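Local atomic coordinates of CRISPR system Cmr subunit Cmr1-1 (Pyrococcus furiosus, PDB entry 4W8Z), a protein that binds RNA as a subunit of the type III-B Cmr ribonucleoprotein complex, an arm of CRISPR immunity, where it helps Cmr6 to cap the elongated assembly. Residues A[99-102]-A[103-106]; A[144-147]-A[148-152]. All blocks are in the same frame, centred on the assembly; numbering follows the deposited sequence.

Interaction 1 (A[99-102]-A[103-106]); sequences KNVG and YIWF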
loop_
_atom_site.group_PDB
_atom_site.type_symbol
_atom_site.label_atom_id
_atom_site.label_comp_id
_atom_site.label_asym_id
_atom_site.label_seq_id
_atom_site.Cartn_x
_atom_site.Cartn_y
_atom_site.Cartn_z
ATOM N N LYS A 99 5.202 21.827 -4.699
ATOM C CA LYS A 99 5.926 20.658 -4.208
ATOM C C LYS A 99 6.218 19.627 -5.301
ATOM O O LYS A 99 6.820 18.589 -5.023
ATOM C CB LYS A 99 5.145 19.991 -3.075
ATOM C CG LYS A 99 4.834 20.896 -1.893
ATOM C CD LYS A 99 6.076 21.190 -1.069
ATOM C CE LYS A 99 5.733 22.052 0.139
ATOM N NZ LYS A 99 6.942 22.506 0.874
ATOM N N ASN A 100 5.791 19.920 -6.529
ATOM C CA ASN A 100 6.019 19.040 -7.675
ATOM C C ASN A 100 5.382 17.661 -7.444
ATOM O O ASN A 100 6.064 16.635 -7.387
ATOM C CB ASN A 100 7.523 18.920 -7.955
ATOM C CG ASN A 100 7.825 18.261 -9.284
ATOM O OD1 ASN A 100 6.932 18.033 -10.101
ATOM N ND2 ASN A 100 9.099 17.957 -9.512
ATOM N N VAL A 101 4.060 17.660 -7.292
ATOM C CA VAL A 101 3.296 16.454 -6.989
ATOM C C VAL A 101 2.054 16.388 -7.875
ATOM O O VAL A 101 1.152 15.586 -7.646
ATOM C CB VAL A 101 2.862 16.414 -5.500
ATOM C CG1 VAL A 101 2.721 15.000 -5.031
ATOM C CG2 VAL A 101 3.876 17.101 -4.626
ATOM N N GLY A 102 2.022 17.232 -8.899
ATOM C CA GLY A 102 0.817 17.450 -9.679
ATOM C C GLY A 102 0.370 16.337 -10.606
ATOM O O GLY A 102 -0.774 16.332 -11.061
ATOM N N TYR A 103 1.254 15.394 -10.902
ATOM C CA TYR A 103 0.873 14.287 -11.767
ATOM C C TYR A 103 0.454 13.057 -10.965
ATOM O O TYR A 103 -0.582 12.466 -11.248
ATOM C CB TYR A 103 2.007 13.947 -12.732
ATOM C CG TYR A 103 2.184 14.987 -13.816
ATOM C CD1 TYR A 103 1.351 15.008 -14.928
ATOM C CD2 TYR A 103 3.178 15.954 -13.721
ATOM C CE1 TYR A 103 1.506 15.959 -15.920
ATOM C CE2 TYR A 103 3.341 16.912 -14.707
ATOM C CZ TYR A 103 2.502 16.909 -15.805
ATOM O OH TYR A 103 2.666 17.862 -16.789
ATOM N N ILE A 104 1.235 12.676 -9.963
ATOM C CA ILE A 104 0.868 11.515 -9.161
ATOM C C ILE A 104 -0.412 11.783 -8.368
ATOM O O ILE A 104 -1.196 10.866 -8.137
ATOM C CB ILE A 104 1.998 11.077 -8.193
ATOM C CG1 ILE A 104 2.400 12.204 -7.243
ATOM C CG2 ILE A 104 3.215 10.583 -8.965
ATOM C CD1 ILE A 104 3.420 11.772 -6.208
ATOM N N TRP A 105 -0.630 13.033 -7.965
ATOM C CA TRP A 105 -1.822 13.387 -7.193
ATOM C C TRP A 105 -2.787 14.260 -7.986
ATOM O O TRP A 105 -3.572 15.007 -7.400
ATOM C CB TRP A 105 -1.441 14.108 -5.902
ATOM C CG TRP A 105 -0.653 13.267 -4.949
ATOM C CD1 TRP A 105 -0.309 11.956 -5.102
ATOM C CD2 TRP A 105 -0.106 13.679 -3.691
ATOM N NE1 TRP A 105 0.417 11.528 -4.021
ATOM C CE2 TRP A 105 0.558 12.568 -3.142
ATOM C CE3 TRP A 105 -0.111 14.880 -2.979
ATOM C CZ2 TRP A 105 1.208 12.621 -1.908
ATOM C CZ3 TRP A 105 0.540 14.931 -1.756
ATOM C CH2 TRP A 105 1.188 13.809 -1.234
ATOM N N PHE A 106 -2.713 14.163 -9.312
ATOM C CA PHE A 106 -3.596 14.898 -10.212
ATOM C C PHE A 106 -5.057 14.870 -9.764
ATOM O O PHE A 106 -5.705 15.910 -9.683
ATOM C CB PHE A 106 -3.474 14.331 -11.630
ATOM C CG PHE A 106 -4.444 14.922 -12.612
ATOM C CD1 PHE A 106 -5.692 14.352 -12.806
ATOM C CD2 PHE A 106 -4.102 16.037 -13.358
ATOM C CE1 PHE A 106 -6.587 14.893 -13.710
ATOM C CE2 PHE A 106 -4.992 16.583 -14.268
ATOM C CZ PHE A 106 -6.236 16.009 -14.442
#

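Interaction 2 (A[144-147]-A[148-152]); sequences LSLW and ALVSL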
loop_
_atom_site.group_PDB
_atom_site.type_symbol
_atom_site.label_atom_id
_atom_site.label_comp_id
_atom_site.label_asym_id
_atom_site.label_seq_id
_atom_site.Cartn_x
_atom_site.Cartn_y
_atom_site.Cartn_z
ATOM N N LEU A 144 -0.149 -8.294 13.448
ATOM C CA LEU A 144 0.677 -8.548 12.274
ATOM C C LEU A 144 0.121 -7.813 11.063
ATOM O O LEU A 144 0.871 -7.213 10.292
ATOM C CB LEU A 144 0.768 -10.046 11.993
ATOM C CG LEU A 144 1.798 -10.799 12.837
ATOM C CD1 LEU A 144 1.570 -12.287 12.757
ATOM C CD2 LEU A 144 3.208 -10.455 12.388
ATOM N N SER A 145 -1.200 -7.856 10.907
ATOM C CA SER A 145 -1.874 -7.136 9.829
ATOM C C SER A 145 -1.570 -5.648 9.876
ATOM O O SER A 145 -1.160 -5.059 8.873
ATOM C CB SER A 145 -3.380 -7.353 9.906
ATOM O OG SER A 145 -3.697 -8.711 9.674
ATOM N N LEU A 146 -1.770 -5.047 11.046
ATOM C CA LEU A 146 -1.508 -3.624 11.235
ATOM C C LEU A 146 -0.038 -3.295 11.012
ATOM O O LEU A 146 0.285 -2.268 10.410
ATOM C CB LEU A 146 -1.937 -3.177 12.631
ATOM C CG LEU A 146 -1.614 -1.729 13.003
ATOM C CD1 LEU A 146 -2.193 -0.757 11.996
ATOM C CD2 LEU A 146 -2.151 -1.435 14.376
ATOM N N TRP A 147 0.844 -4.160 11.507
ATOM C CA TRP A 147 2.275 -4.017 11.265
ATOM C C TRP A 147 2.553 -3.957 9.767
ATOM O O TRP A 147 3.347 -3.135 9.308
ATOM C CB TRP A 147 3.060 -5.171 11.894
ATOM C CG TRP A 147 4.551 -5.040 11.727
ATOM C CD1 TRP A 147 5.439 -4.540 12.641
ATOM C CD2 TRP A 147 5.327 -5.402 10.574
ATOM N NE1 TRP A 147 6.718 -4.575 12.132
ATOM C CE2 TRP A 147 6.676 -5.096 10.865
ATOM C CE3 TRP A 147 5.013 -5.956 9.327
ATOM C CZ2 TRP A 147 7.706 -5.322 9.954
ATOM C CZ3 TRP A 147 6.039 -6.180 8.422
ATOM C CH2 TRP A 147 7.370 -5.863 8.742
ATOM N N ALA A 148 1.897 -4.839 9.015
ATOM C CA ALA A 148 2.077 -4.917 7.568
ATOM C C ALA A 148 1.526 -3.673 6.873
ATOM O O ALA A 148 2.126 -3.161 5.924
ATOM C CB ALA A 148 1.415 -6.172 7.015
ATOM N N LEU A 149 0.387 -3.190 7.355
ATOM C CA LEU A 149 -0.228 -1.982 6.814
ATOM C C LEU A 149 0.702 -0.773 6.932
ATOM O O LEU A 149 0.813 0.026 6.005
ATOM C CB LEU A 149 -1.552 -1.697 7.527
ATOM C CG LEU A 149 -2.185 -0.328 7.277
ATOM C CD1 LEU A 149 -2.362 -0.096 5.787
ATOM C CD2 LEU A 149 -3.517 -0.216 8.005
ATOM N N VAL A 150 1.373 -0.645 8.071
ATOM C CA VAL A 150 2.278 0.475 8.290
ATOM C C VAL A 150 3.593 0.287 7.534
ATOM O O VAL A 150 4.154 1.240 6.995
ATOM C CB VAL A 150 2.564 0.672 9.796
ATOM C CG1 VAL A 150 3.551 1.811 10.016
ATOM C CG2 VAL A 150 1.268 0.945 10.547
ATOM N N SER A 151 4.070 -0.952 7.479
ATOM C CA SER A 151 5.367 -1.252 6.870
ATOM C C SER A 151 5.363 -1.253 5.336
ATOM O O SER A 151 6.341 -0.830 4.712
ATOM C CB SER A 151 5.872 -2.602 7.370
ATOM O OG SER A 151 6.107 -2.557 8.766
ATOM N N LEU A 152 4.275 -1.723 4.729
ATOM C CA LEU A 152 4.227 -1.862 3.272
ATOM C C LEU A 152 3.018 -1.182 2.627
ATOM O O LEU A 152 2.979 -0.990 1.409
ATOM C CB LEU A 152 4.233 -3.342 2.889
ATOM C CG LEU A 152 5.361 -4.209 3.450
ATOM C CD1 LEU A 152 4.961 -5.664 3.383
ATOM C CD2 LEU A 152 6.658 -3.973 2.696
#

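Interaction 1 (A[99-102]-A[103-106])
The loop that joins helix 95-99 to helix 106-113 is closed across Val101 and Trp105, which meet through a side-chain contact and a backbone hydrogen bond. Methyl CG1 of Val101 sits over one face of the indole, displaced toward the rim, with CG1 3.6 Å from the centroid of the six-membered ring of Trp105 and 21° off its normal, a CH-pi contact. Its closest ring atom is Trp105 CD2, one of the two ring-fusion atoms, 3.4 Å from Val101 CG1. The two side chains lie alongside each other and point the same way. A torsion that sets CG1 roughly opposite the backbone N of Val101 (chi1 -152°) puts this branch, rather than CG2, over the ring. The same methyl also meets the end of Ile104, Val101 CG1 to Ile104 CD1 being 3.5 Å, and is thus flanked by a flat aromatic surface and an aliphatic chain.

Helix 95-99 closes in a Schellman motif at Asn100, whose positive phi turns the chain out of the helix. A type I beta turn from Tyr103 to Phe106 then carries the chain into the next helix, with Trp105 inside the turn as the N-cap of helix 106-113. Trp105 N donates to Val101 O over 3.1 Å, with an angle of 150° at the hydrogen and the donor tilted from the carbonyl plane, which ties the cap residue back to the start of the loop. The indole NE1 is satisfied by the carbonyl of Arg161. Asn245 OD1, on helix 237-264, accepts from the backbone N of both Tyr103 and Ile104.

Interaction 2 (A[144-147]-A[148-152])
Trp147 and Ser151, one helical turn apart, face each other with the serine side chain laid over the indole. Ser151 OG stands 3.2 Å above the ring plane, over its centre, and lies 3.3 Å from Trp147 CE2. Ser151 CB approaches the same ring, 3.8 Å from the centroid of the six-membered ring of Trp147 and 15° off the normal, as a CH-pi contact. The indole is swung into place by a chi1 of -177°, which sets CG of Trp147 opposite its backbone N and sends the ring outward from the helix, leaning slightly toward the C-terminal turn that holds Ser151.

The serine hydroxyl is also tied to the backbone: Ser151 OG donates to Trp147 O over 2.9 Å. That carbonyl accepts a second bond from Ser151 N, and the two donors reach it from opposite faces of its plane. The buried hydroxyl thus has a polar partner within its own helix while its oxygen rests on an aromatic face. Phe185 touches both Trp147 and Ser151, and helix 188-206 packs on the indole through Ser194, Leu195 and Val198.

Elsewhere on the helix, Leu146 and Val150 lie side by side and point the same way, their nearest methyls, Leu146 CD1 and Val150 CG2, being 4.1 Å apart. Leu146 CD1 also lies 4.2 Å from Leu149 CD2, so one methyl touches side chains both three and four residues further on. Ala148 and Leu149 look instead to helix 38-54, touching Trp45 and Ala41 respectively.

Beneath these side chains, Ala148 N, Leu149 N and Val150 N donate to the carbonyls of Leu144, Ser145 and Leu146, the i to i+4 ladder of an alpha-helix, here a buried part of helix 136-152 within the RAMP-family region.

In the fold
Both interactions are local and lie within the RAMP superfamily range, yet they occupy different settings, their centres 26 Å apart and their nearest atoms about 14 Å apart. Interaction 1 is a partly buried loop about 18 Å from the centre of the chain, resting on helix 237-264; interaction 2 is wholly buried, about 9 Å from that centre, in touch with helices 38-54 and 188-206. Each pairs a tryptophan face with a residue four positions away, but the first is met by an aliphatic methyl and the second by a serine hydroxyl. Their backbones differ likewise: a single bond spans the loop between segments, whereas a continuous helical ladder runs through 144-152.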